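PDB 4R12: nicastrin from Dictyostelium purpureum, which probably serves as an essential subunit of gamma-secretase, the protease complex that cuts membrane proteins such as Notch receptors within the membrane. Local coordinates for residues P529-L532 and Q537-S540; T520-D525 and S531-G536; I471-Y476 and I505-Y510; S202-K207 and S246-L251; D302-D307 and T491-T496. All blocks are in the same frame, centred on the assembly; numbering follows the deposited sequence.

Interactions 1 and 2 form one unit: they share Ser531 and Leu532, their centres lie about 7 Å apart, and each contributes to the calcium site, which the carbonyls of Asp525 and Ser531 help to build. Helix 500-512 carries interaction 3 and braces this unit, for Tyr510 OH lies 2.7 Å from Val539 O of interaction 1 and Arg507 NH2 lies 2.8 Å from Cys533 O of interaction 2. The same helix reaches interaction 4 on another side, where Leu509 CD1 packs 3.6 Å from Ile248 CD1. Interaction 5 stands apart, its centre about 22 Å from those of interactions 1 and 3 and about 27 Å from that of interaction 4.

Interaction 1 (P529-L532 and Q537-S540); sequences PSSL and QCVS. With CA (calcium ion), chain G.
Leu532 and Val539 meet as an antiparallel hydrogen-bonded pair in which the N-H and carbonyl groups of both residues are used. Val539 N donates to Leu532 O at 2.8 Å, and Leu532 N answers with a bond to Val539 O at 3.1 Å. Each acceptor has further company: Leu532 O also receives a CA-H...O contact from Cys538 CA at 3.5 Å, while Val539 O is hydrogen-bonded by Tyr510 OH from helix 500-512. Ser531 packs tightly against the same carbonyl, its CB only 3.1 Å from Val539 O.

The polar atoms of Ser531 find their partners away from strand 536-540. With OG held between the backbone N and the carbonyl carbon (chi1 44°), the hydroxyl turns back along its own loop and donates to Pro529 O at 2.8 Å, coming from above that carbonyl plane (63° out of it). Ser531 O binds the calcium ion at 2.5 Å. Carbonyls of Asp525 and Cys528 and three waters are the other ligands, and one of these waters is a weak acceptor for Ser531 N. Farther along, a separate water donates to Ser530 O at 2.9 Å and is hydrogen-bonded to Ser540 OG at 2.8 Å, so it joins the loop to the strand where the direct bonds stop.

Cys538 adds a covalent tie through its disulfide to Cys528. Backbone pairing, disulfide and metal thus all hold the short loop ahead of Leu532. The charge of the ion would be expected to polarise the Ser531 peptide group and so perhaps strengthen the bond that Leu532 N donates.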
# COMPACT_ATOMS: atom_id res chain seq x y z
N PRO A 529 23.66 19.52 8.26
CA PRO A 529 22.81 20.26 9.20
C PRO A 529 21.43 20.54 8.60
O PRO A 529 21.37 21.17 7.54
CB PRO A 529 23.58 21.56 9.43
CG PRO A 529 24.98 21.28 8.97
CD PRO A 529 24.82 20.30 7.84
N SER A 530 20.37 20.07 9.25
CA SER A 530 19.00 20.32 8.80
C SER A 530 18.80 19.96 7.33
O SER A 530 18.09 20.65 6.59
CB SER A 530 18.61 21.78 9.04
OG SER A 530 19.02 22.21 10.33
N SER A 531 19.44 18.89 6.89
CA SER A 531 19.34 18.47 5.51
C SER A 531 19.77 17.02 5.39
O SER A 531 20.15 16.39 6.38
CB SER A 531 20.18 19.39 4.61
OG SER A 531 21.46 19.66 5.17
N LEU A 532 19.66 16.47 4.18
CA LEU A 532 20.00 15.07 3.95
C LEU A 532 21.14 14.99 2.95
O LEU A 532 21.33 15.89 2.14
CB LEU A 532 18.79 14.28 3.44
CG LEU A 532 17.58 14.21 4.38
CD1 LEU A 532 16.48 13.34 3.74
CD2 LEU A 532 17.98 13.70 5.76
N GLN A 537 26.13 15.86 -1.81
CA GLN A 537 25.39 17.11 -1.66
C GLN A 537 24.55 17.09 -0.39
O GLN A 537 23.90 16.08 -0.10
CB GLN A 537 24.46 17.35 -2.86
CG GLN A 537 25.14 17.32 -4.22
CD GLN A 537 25.85 18.61 -4.54
OE1 GLN A 537 27.03 18.60 -4.88
NE2 GLN A 537 25.15 19.73 -4.43
N CYS A 538 24.58 18.19 0.36
CA CYS A 538 23.57 18.41 1.40
C CYS A 538 22.35 19.07 0.77
O CYS A 538 22.45 20.17 0.22
CB CYS A 538 24.13 19.26 2.55
SG CYS A 538 25.27 18.33 3.59
N VAL A 539 21.22 18.37 0.81
CA VAL A 539 20.03 18.81 0.10
C VAL A 539 18.96 19.23 1.09
O VAL A 539 18.68 18.52 2.07
CB VAL A 539 19.49 17.70 -0.83
CG1 VAL A 539 18.26 18.17 -1.59
CG2 VAL A 539 20.59 17.24 -1.80
N SER A 540 18.36 20.38 0.84
CA SER A 540 17.35 20.91 1.75
C SER A 540 15.97 20.80 1.11
O SER A 540 15.78 21.22 -0.03
CB SER A 540 17.66 22.36 2.10
OG SER A 540 18.90 22.44 2.78
CA CA G . 21.12 15.71 8.59
O HOH W 1 18.94 23.15 5.48
O HOH W 2 18.96 16.73 9.32
O HOH W 3 22.20 16.14 10.84
O HOH W 4 19.93 13.80 9.21

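Interaction 2 (T520-D525 and S531-G536); sequences TNCTSD and SLCYSG. With CA (calcium ion), chain G.
Cys522 and Cys533 are joined by a disulfide, SG to SG 2.1 Å, and around it the contact is packed most closely. Its chi3 of 88° is the relaxed, nearly perpendicular value. The sulfur of Cys533 extends anti to its backbone N while that of Cys522 sits between its own backbone N and carbonyl carbon, and Cys533 CB lies 3.4 Å from Ser524 O. Beside the bridge, Cys533 N donates to Asp525 OD1 at 2.8 Å, meeting the carboxylate on its anti side and 24° out of plane. Arg507 NH1 is a long, weak ion-pair partner of the same oxygen. The carboxylate also rests on an apolar neighbour, Leu532 CD2 lying 3.7 Å from Asp525 CG.

Asp525 binds the calcium ion not with this carboxylate but with its main-chain O, at 2.4 Å, and the ion thereby links the two segments.

The other end is looser. Gly536 O accepts two bonds from successive residues: one from Thr520 N at 3.0 Å, straight, and one from Asn521 N, also 3.0 Å but bent to 132° at the hydrogen. Thr520 OG1 accepts from Cys522 N, two residues on, in an ST turn. Here water intervenes between the strands, donating to Cys522 O at 3.0 Å and weakly accepting from Gly536 N.

The disulfide thus joins the two outer strands of a small three-stranded sheet, and the metal gathers the loop between them. The charge on Asp525 is probably stabilised by the backbone N-H and by the cations nearby, while the other end combines one straight bond with a bent one and a weak water bridge.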
# COMPACT_ATOMS: atom_id res chain seq x y z
N THR A 520 29.24 19.36 -0.36
CA THR A 520 29.89 19.29 0.95
C THR A 520 30.78 18.06 1.10
O THR A 520 31.53 17.93 2.06
CB THR A 520 28.86 19.27 2.09
OG1 THR A 520 28.13 18.04 2.03
CG2 THR A 520 27.87 20.43 1.95
N ASN A 521 30.66 17.14 0.14
CA ASN A 521 31.27 15.82 0.25
C ASN A 521 30.76 15.05 1.46
O ASN A 521 31.48 14.22 2.00
CB ASN A 521 32.81 15.94 0.29
CG ASN A 521 33.37 16.48 -1.00
OD1 ASN A 521 32.91 16.12 -2.08
ND2 ASN A 521 34.35 17.38 -0.91
N CYS A 522 29.52 15.29 1.86
CA CYS A 522 28.91 14.50 2.93
C CYS A 522 28.87 13.01 2.56
O CYS A 522 28.74 12.68 1.37
CB CYS A 522 27.50 14.99 3.23
SG CYS A 522 26.37 14.83 1.81
N THR A 523 29.00 12.13 3.55
CA THR A 523 28.86 10.69 3.30
C THR A 523 27.70 10.07 4.09
O THR A 523 27.44 8.87 3.99
CB THR A 523 30.15 9.91 3.64
OG1 THR A 523 30.47 10.09 5.02
CG2 THR A 523 31.32 10.39 2.78
N SER A 524 26.99 10.88 4.87
CA SER A 524 25.79 10.40 5.54
C SER A 524 24.92 11.59 5.92
O SER A 524 25.41 12.71 5.98
CB SER A 524 26.13 9.58 6.78
OG SER A 524 26.41 10.44 7.86
N ASP A 525 23.64 11.34 6.17
CA ASP A 525 22.71 12.42 6.51
C ASP A 525 23.17 13.20 7.74
O ASP A 525 22.94 14.40 7.81
CB ASP A 525 21.30 11.87 6.73
CG ASP A 525 20.70 11.24 5.49
OD1 ASP A 525 21.11 11.60 4.36
OD2 ASP A 525 19.81 10.38 5.64
N SER A 531 19.44 18.89 6.89
CA SER A 531 19.34 18.47 5.51
C SER A 531 19.77 17.02 5.39
O SER A 531 20.15 16.39 6.38
CB SER A 531 20.18 19.39 4.61
OG SER A 531 21.46 19.66 5.17
N LEU A 532 19.66 16.47 4.18
CA LEU A 532 20.00 15.07 3.95
C LEU A 532 21.14 14.99 2.95
O LEU A 532 21.33 15.89 2.14
CB LEU A 532 18.79 14.28 3.44
CG LEU A 532 17.58 14.21 4.38
CD1 LEU A 532 16.48 13.34 3.74
CD2 LEU A 532 17.98 13.70 5.76
N CYS A 533 21.89 13.90 3.00
CA CYS A 533 23.00 13.72 2.08
C CYS A 533 22.60 12.91 0.84
O CYS A 533 22.09 11.78 0.94
CB CYS A 533 24.17 13.05 2.80
SG CYS A 533 25.62 12.92 1.74
N TYR A 534 22.84 13.50 -0.32
CA TYR A 534 22.66 12.82 -1.60
C TYR A 534 23.97 12.89 -2.38
O TYR A 534 24.28 13.94 -2.96
CB TYR A 534 21.56 13.46 -2.44
CG TYR A 534 20.15 13.25 -1.94
CD1 TYR A 534 19.66 13.94 -0.84
CD2 TYR A 534 19.28 12.39 -2.61
CE1 TYR A 534 18.36 13.77 -0.41
CE2 TYR A 534 17.98 12.22 -2.19
CZ TYR A 534 17.52 12.91 -1.09
OH TYR A 534 16.23 12.72 -0.68
N SER A 535 24.74 11.81 -2.38
CA SER A 535 25.93 11.71 -3.23
C SER A 535 26.86 12.92 -3.09
O SER A 535 27.26 13.52 -4.09
CB SER A 535 25.52 11.57 -4.71
OG SER A 535 24.71 10.42 -4.91
N GLY A 536 27.17 13.29 -1.85
CA GLY A 536 28.07 14.41 -1.59
C GLY A 536 27.43 15.79 -1.55
O GLY A 536 28.12 16.79 -1.32
CA CA G . 21.12 15.71 8.59
O HOH W 5 27.36 10.63 -0.37
O HOH W 2 18.96 16.73 9.32
O HOH W 3 22.20 16.14 10.84
O HOH W 4 19.93 13.80 9.21

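Interaction 3 (I471-Y476 and I505-Y510); sequences ILMKTY and IHRLLY
Arg507 grips Leu472 side-on, with two nitrogens on one carbonyl oxygen. NE donates to Leu472 O at 3.0 Å and NH2 to the same Leu472 O at 3.2 Å, the acceptor lying close to the guanidinium plane; the NH2 bond is the more bent of the two, at 137°. Nearer the backbone, Met473 CE presses on the aliphatic root of the arginine, unusually close at 3.3 Å from Arg507 CB and perhaps strained. Leu472 meanwhile sends CD1 across Leu508, touching its CD1 at 3.8 Å.

Two folded chains produce this fit. Arg507 bends at chi2 (-91°) and again at chi3, which swings its guanidinium round to the carbonyl. Met473 leaves its backbone heading away from helix 500-512, yet bends at chi2 and chi3 bring the methyl back to it, where Tyr500 and Leu504 are further neighbours.

In the next shell a water donates to Ile471 O at 2.9 Å and weakly accepts from Arg507 NH2. That nitrogen also bonds Cys533 O, and Tyr534 contributes a cation-pi contact to the guanidinium and a hydroxyl bond to Arg507 O.

Arg507 thereby ties the loop after helix 452-463 to the small disulfide-bonded sheet. With carbonyls, an aromatic ring and the distant carboxylate of Asp525 about it, its positive charge is probably well compensated and its rotation restricted.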
# COMPACT_ATOMS: atom_id res chain seq x y z
N ILE A 471 20.14 5.40 -7.39
CA ILE A 471 21.19 6.37 -7.09
C ILE A 471 20.84 7.19 -5.84
O ILE A 471 21.73 7.74 -5.19
CB ILE A 471 21.45 7.33 -8.28
CG1 ILE A 471 22.78 8.07 -8.10
CG2 ILE A 471 20.30 8.31 -8.47
CD1 ILE A 471 23.22 8.86 -9.31
N LEU A 472 19.55 7.26 -5.51
CA LEU A 472 19.11 7.99 -4.32
C LEU A 472 19.18 7.11 -3.08
O LEU A 472 19.02 7.62 -1.95
CB LEU A 472 17.67 8.52 -4.50
CG LEU A 472 17.31 9.36 -5.72
CD1 LEU A 472 15.82 9.72 -5.65
CD2 LEU A 472 18.16 10.62 -5.81
N MET A 473 19.40 5.81 -3.25
CA MET A 473 19.36 4.85 -2.15
C MET A 473 20.73 4.36 -1.68
O MET A 473 21.73 4.42 -2.42
CB MET A 473 18.53 3.62 -2.53
CG MET A 473 17.11 3.89 -3.00
SD MET A 473 16.06 4.52 -1.67
CE MET A 473 16.19 6.18 -2.15
N LYS A 474 20.76 3.83 -0.46
CA LYS A 474 21.98 3.27 0.12
C LYS A 474 22.03 1.75 -0.01
O LYS A 474 23.04 1.11 0.28
CB LYS A 474 22.10 3.67 1.60
CG LYS A 474 21.90 5.16 1.87
CD LYS A 474 23.10 5.99 1.42
CE LYS A 474 24.30 5.74 2.32
NZ LYS A 474 25.55 6.45 1.88
N THR A 475 20.92 1.16 -0.44
CA THR A 475 20.82 -0.29 -0.59
C THR A 475 20.13 -0.63 -1.91
O THR A 475 19.49 0.22 -2.51
CB THR A 475 20.03 -0.94 0.58
OG1 THR A 475 18.75 -0.31 0.72
CG2 THR A 475 20.79 -0.80 1.89
N TYR A 476 20.27 -1.88 -2.35
CA TYR A 476 19.49 -2.39 -3.47
C TYR A 476 18.32 -3.23 -2.92
O TYR A 476 18.51 -3.95 -1.95
CB TYR A 476 20.36 -3.24 -4.40
CG TYR A 476 19.83 -3.31 -5.81
CD1 TYR A 476 18.92 -4.30 -6.19
CD2 TYR A 476 20.21 -2.38 -6.77
CE1 TYR A 476 18.41 -4.36 -7.48
CE2 TYR A 476 19.72 -2.42 -8.06
CZ TYR A 476 18.82 -3.42 -8.41
OH TYR A 476 18.33 -3.46 -9.71
N ILE A 505 10.21 6.25 -1.76
CA ILE A 505 9.24 7.34 -1.91
C ILE A 505 9.72 8.58 -1.12
O ILE A 505 9.69 9.70 -1.63
CB ILE A 505 7.83 6.92 -1.44
CG1 ILE A 505 7.22 5.88 -2.39
CG2 ILE A 505 6.90 8.12 -1.36
CD1 ILE A 505 5.91 5.27 -1.87
N HIS A 506 10.19 8.37 0.10
CA HIS A 506 10.70 9.48 0.91
C HIS A 506 11.88 10.21 0.23
O HIS A 506 11.85 11.43 0.07
CB HIS A 506 11.14 8.95 2.29
CG HIS A 506 11.79 9.98 3.16
ND1 HIS A 506 12.86 9.69 3.97
CD2 HIS A 506 11.50 11.29 3.37
CE1 HIS A 506 13.21 10.79 4.64
NE2 HIS A 506 12.40 11.77 4.29
N ARG A 507 12.89 9.47 -0.17
CA ARG A 507 14.09 10.10 -0.73
C ARG A 507 13.80 10.75 -2.09
O ARG A 507 14.37 11.81 -2.42
CB ARG A 507 15.22 9.09 -0.87
CG ARG A 507 15.67 8.43 0.43
CD ARG A 507 16.80 9.17 1.12
NE ARG A 507 18.01 9.27 0.29
CZ ARG A 507 19.07 10.00 0.62
NH1 ARG A 507 19.06 10.68 1.76
NH2 ARG A 507 20.14 10.05 -0.18
N LEU A 508 12.91 10.14 -2.87
CA LEU A 508 12.54 10.71 -4.16
C LEU A 508 11.71 11.99 -4.00
O LEU A 508 12.00 13.01 -4.63
CB LEU A 508 11.77 9.67 -4.99
CG LEU A 508 11.28 10.12 -6.37
CD1 LEU A 508 12.48 10.50 -7.27
CD2 LEU A 508 10.40 9.04 -7.02
N LEU A 509 10.70 11.95 -3.13
CA LEU A 509 9.86 13.13 -2.86
C LEU A 509 10.69 14.27 -2.29
O LEU A 509 10.54 15.42 -2.69
CB LEU A 509 8.72 12.78 -1.88
CG LEU A 509 7.74 13.89 -1.49
CD1 LEU A 509 7.08 14.48 -2.72
CD2 LEU A 509 6.67 13.37 -0.53
N TYR A 510 11.56 13.94 -1.33
CA TYR A 510 12.46 14.92 -0.73
C TYR A 510 13.29 15.61 -1.82
O TYR A 510 13.40 16.83 -1.86
CB TYR A 510 13.38 14.23 0.29
CG TYR A 510 14.21 15.16 1.14
CD1 TYR A 510 15.38 15.75 0.64
CD2 TYR A 510 13.84 15.46 2.46
CE1 TYR A 510 16.14 16.62 1.43
CE2 TYR A 510 14.60 16.32 3.25
CZ TYR A 510 15.74 16.90 2.73
OH TYR A 510 16.50 17.75 3.50
O HOH W 6 21.92 9.07 -2.61

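Interaction 4 (S202-K207 and S246-L251); sequences SSFSSK and SVIKSL
Phe204 reaches from segment 202-207 to the side of helix 234-252, where it touches Ile248 and Leu251, residues about one turn apart. The apolar contacts are made by the far end of the ring. CZ of Phe204 meets CG2 of Ile248 at 3.8 Å, the two side chains crossing at a slant, and CE2 of Phe204 meets CB of Leu251 at 4.0 Å, there nearly at right angles. Ile248 sets its CG2 branch anti to the backbone N, which presents that methyl to the ring.

A second kind of contact is probably weakly electrostatic. The edge of the ring is turned to the helix backbone, with Phe204 CZ 3.3 Å from Ile248 O and the oxygen in the ring plane; the weakly positive hydrogen rim of the phenyl group thus faces a carbonyl. Arg256 adds a cation-pi contact with Phe204, and its NH1 also bonds Leu251 O.

Hydrogen bonds serve each segment internally. Ser203 OG accepts from Ser205 N at 3.1 Å, an ST turn at the bend that carries Phe204. On the helix, Ser250 OG donates to Ser246 O at 2.7 Å, and Ser250 N reaches the same Ser246 O from the other face of its plane at 2.9 Å. Ser250 OG also receives Asp451 N, so it serves the helix and a neighbouring loop.

Phe265 of strand 262-268 touches both Phe204 and Ile248 where segment 202-207 packs on helix 234-252 of the large lobe, whose family resembles zinc exopeptidases. The chemistry is that of a buried hydrophobic seam in which the ring itself takes part in weak polar contacts.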
# COMPACT_ATOMS: atom_id res chain seq x y z
N SER A 202 5.04 16.76 2.24
CA SER A 202 5.98 17.65 1.59
C SER A 202 5.32 18.93 1.13
O SER A 202 4.14 18.92 0.76
CB SER A 202 6.63 16.96 0.39
OG SER A 202 7.55 17.82 -0.26
N SER A 203 6.10 20.00 1.13
CA SER A 203 5.70 21.28 0.56
C SER A 203 6.90 21.86 -0.20
O SER A 203 8.04 21.66 0.21
CB SER A 203 5.23 22.24 1.66
OG SER A 203 5.13 23.56 1.15
N PHE A 204 6.65 22.55 -1.31
CA PHE A 204 7.71 23.27 -2.01
C PHE A 204 8.22 24.47 -1.22
O PHE A 204 9.34 24.93 -1.45
CB PHE A 204 7.24 23.75 -3.39
CG PHE A 204 7.19 22.66 -4.44
CD1 PHE A 204 8.36 22.16 -5.00
CD2 PHE A 204 5.97 22.17 -4.89
CE1 PHE A 204 8.32 21.17 -5.98
CE2 PHE A 204 5.92 21.18 -5.87
CZ PHE A 204 7.09 20.68 -6.42
N SER A 205 7.40 25.01 -0.31
CA SER A 205 7.83 26.15 0.51
C SER A 205 8.86 25.68 1.52
O SER A 205 8.68 24.64 2.14
CB SER A 205 6.66 26.82 1.24
OG SER A 205 5.64 27.20 0.33
N SER A 206 9.94 26.45 1.70
CA SER A 206 10.99 26.07 2.64
C SER A 206 10.42 26.13 4.06
O SER A 206 10.80 25.36 4.94
CB SER A 206 12.20 26.99 2.50
OG SER A 206 11.91 28.32 2.90
N LYS A 207 9.49 27.05 4.27
CA LYS A 207 8.72 27.05 5.50
C LYS A 207 7.31 27.50 5.16
O LYS A 207 7.10 28.46 4.42
CB LYS A 207 9.38 27.97 6.54
CG LYS A 207 8.63 28.05 7.87
CD LYS A 207 9.30 29.06 8.81
CE LYS A 207 8.37 29.51 9.93
NZ LYS A 207 8.13 28.44 10.93
N SER A 246 4.51 12.32 -10.09
CA SER A 246 4.76 12.90 -11.41
C SER A 246 4.15 14.31 -11.52
O SER A 246 4.70 15.19 -12.17
CB SER A 246 4.22 11.98 -12.52
OG SER A 246 4.85 10.70 -12.44
N VAL A 247 3.01 14.51 -10.86
CA VAL A 247 2.43 15.83 -10.70
C VAL A 247 3.40 16.77 -9.97
O VAL A 247 3.63 17.90 -10.39
CB VAL A 247 1.09 15.76 -9.92
CG1 VAL A 247 0.69 17.13 -9.36
CG2 VAL A 247 -0.03 15.20 -10.81
N ILE A 248 3.96 16.28 -8.87
CA ILE A 248 4.91 17.05 -8.06
C ILE A 248 6.17 17.37 -8.89
O ILE A 248 6.64 18.52 -8.94
CB ILE A 248 5.27 16.28 -6.77
CG1 ILE A 248 4.03 16.22 -5.86
CG2 ILE A 248 6.41 16.96 -6.03
CD1 ILE A 248 4.15 15.27 -4.71
N LYS A 249 6.68 16.37 -9.60
CA LYS A 249 7.83 16.63 -10.46
C LYS A 249 7.50 17.69 -11.53
O LYS A 249 8.33 18.55 -11.85
CB LYS A 249 8.31 15.34 -11.13
CG LYS A 249 9.53 15.53 -12.03
CD LYS A 249 10.83 15.72 -11.21
CE LYS A 249 12.06 15.81 -12.14
NZ LYS A 249 13.29 16.18 -11.39
N SER A 250 6.29 17.62 -12.07
CA SER A 250 5.89 18.58 -13.11
C SER A 250 5.73 19.98 -12.51
O SER A 250 6.13 20.97 -13.12
CB SER A 250 4.60 18.12 -13.79
OG SER A 250 4.77 16.83 -14.35
N LEU A 251 5.15 20.05 -11.31
CA LEU A 251 4.98 21.33 -10.64
C LEU A 251 6.31 21.91 -10.16
O LEU A 251 6.42 23.11 -9.96
CB LEU A 251 4.03 21.20 -9.45
CG LEU A 251 2.56 21.01 -9.84
CD1 LEU A 251 1.68 20.77 -8.60
CD2 LEU A 251 2.07 22.21 -10.63

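Interaction 5 (D302-D307 and T491-T496); sequences DPPRAD and TSLTTT
Pro304 sets CB and CG against the turn at Leu493 and Thr494, CG of the proline 3.6 Å from Leu493 CB. The proline and leucine side chains cross at about a right angle. On the leucine the touching atom is CB, at the root of the side chain, and Leu549 and Asn547 are its neighbours elsewhere. Thr494 gives a methyl: a chi1 of 69° puts CG2 anti to the carbonyl carbon and brings it to the ring, 3.9 Å from Pro304 CB.

A cis peptide precedes Pro303, next to the contacting proline. Arg305 sets out away from the turn, then folds at its first two torsions so that NH1 returns to Pro304 O at 2.9 Å. That donor stands well above the carbonyl plane, and Arg305 NE forms a salt bridge with Asp284. Pro304 O also accepts a hydrogen bond from a water at 3.0 Å; the same water donates to Leu493 O at 2.8 Å and so is the polar link between the segments.

The residues that the proline touches belong to a type I turn from Ser492 to Thr495. Ser492 OG accepts from Thr494 N at 3.1 Å, an ST turn within the bend.

This surface contact joins the loop between strand 292-293 and helix 309-313 to the corner ahead of helix 500-512. Helix 276-287 holds the first side through Asp284, while strand 542-548 supports the second through Asn547, with Gln198 of strand 192-203 touching Thr496.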
# COMPACT_ATOMS: atom_id res chain seq x y z
N ASP A 302 10.17 13.09 24.51
CA ASP A 302 9.03 12.56 25.23
C ASP A 302 7.78 13.42 25.04
O ASP A 302 7.74 14.56 25.50
CB ASP A 302 9.36 12.43 26.72
CG ASP A 302 8.25 11.79 27.50
OD1 ASP A 302 7.47 11.02 26.89
OD2 ASP A 302 8.15 12.05 28.72
N PRO A 303 6.76 12.89 24.35
CA PRO A 303 6.77 11.58 23.67
C PRO A 303 7.63 11.64 22.41
O PRO A 303 7.80 12.71 21.84
CB PRO A 303 5.30 11.34 23.33
CG PRO A 303 4.71 12.70 23.24
CD PRO A 303 5.47 13.58 24.19
N PRO A 304 8.19 10.50 22.00
CA PRO A 304 9.15 10.52 20.90
C PRO A 304 8.53 10.89 19.55
O PRO A 304 7.56 10.27 19.11
CB PRO A 304 9.71 9.10 20.88
CG PRO A 304 8.74 8.28 21.65
CD PRO A 304 8.11 9.18 22.64
N ARG A 305 9.10 11.92 18.93
CA ARG A 305 8.86 12.26 17.53
C ARG A 305 10.19 12.65 16.90
O ARG A 305 10.91 13.52 17.40
CB ARG A 305 7.85 13.41 17.40
CG ARG A 305 6.50 13.14 18.03
CD ARG A 305 5.69 12.10 17.26
NE ARG A 305 4.30 12.08 17.71
CZ ARG A 305 3.87 11.36 18.75
NH1 ARG A 305 4.72 10.60 19.42
NH2 ARG A 305 2.59 11.41 19.11
N ALA A 306 10.51 12.02 15.78
CA ALA A 306 11.80 12.25 15.14
C ALA A 306 11.86 13.57 14.37
O ALA A 306 12.92 13.99 13.91
CB ALA A 306 12.13 11.08 14.22
N ASP A 307 10.71 14.23 14.21
CA ASP A 307 10.63 15.43 13.37
C ASP A 307 9.42 16.27 13.78
O ASP A 307 8.29 15.80 13.72
CB ASP A 307 10.55 15.03 11.89
CG ASP A 307 10.81 16.19 10.94
OD1 ASP A 307 10.67 17.37 11.35
OD2 ASP A 307 11.14 15.92 9.76
N THR A 491 9.86 -1.92 16.63
CA THR A 491 9.82 -2.60 17.92
C THR A 491 9.45 -1.68 19.07
O THR A 491 9.10 -2.14 20.16
CB THR A 491 11.17 -3.26 18.24
OG1 THR A 491 12.22 -2.33 17.94
CG2 THR A 491 11.37 -4.49 17.37
N SER A 492 9.52 -0.37 18.83
CA SER A 492 9.10 0.64 19.80
C SER A 492 8.89 1.97 19.08
O SER A 492 9.09 2.06 17.88
CB SER A 492 10.14 0.81 20.91
OG SER A 492 11.23 1.58 20.45
N LEU A 493 8.51 3.00 19.83
CA LEU A 493 8.34 4.33 19.24
C LEU A 493 9.68 4.97 18.88
O LEU A 493 9.73 5.96 18.15
CB LEU A 493 7.55 5.23 20.19
CG LEU A 493 6.06 4.90 20.26
CD1 LEU A 493 5.38 5.62 21.42
CD2 LEU A 493 5.39 5.25 18.93
N THR A 494 10.77 4.40 19.38
CA THR A 494 12.09 4.94 19.12
C THR A 494 12.91 4.02 18.22
O THR A 494 14.08 4.29 17.93
CB THR A 494 12.85 5.18 20.43
OG1 THR A 494 13.17 3.92 21.03
CG2 THR A 494 11.97 5.97 21.38
N THR A 495 12.31 2.93 17.78
CA THR A 495 13.00 2.02 16.87
C THR A 495 12.12 1.73 15.66
O THR A 495 11.67 0.59 15.49
CB THR A 495 13.39 0.70 17.56
OG1 THR A 495 12.22 0.08 18.12
CG2 THR A 495 14.40 0.95 18.66
N THR A 496 11.89 2.74 14.83
CA THR A 496 11.00 2.62 13.68
C THR A 496 11.66 1.86 12.54
O THR A 496 12.88 1.86 12.39
CB THR A 496 10.55 3.99 13.15
OG1 THR A 496 11.69 4.79 12.82
CG2 THR A 496 9.70 4.72 14.19
O HOH W 7 8.13 8.01 17.17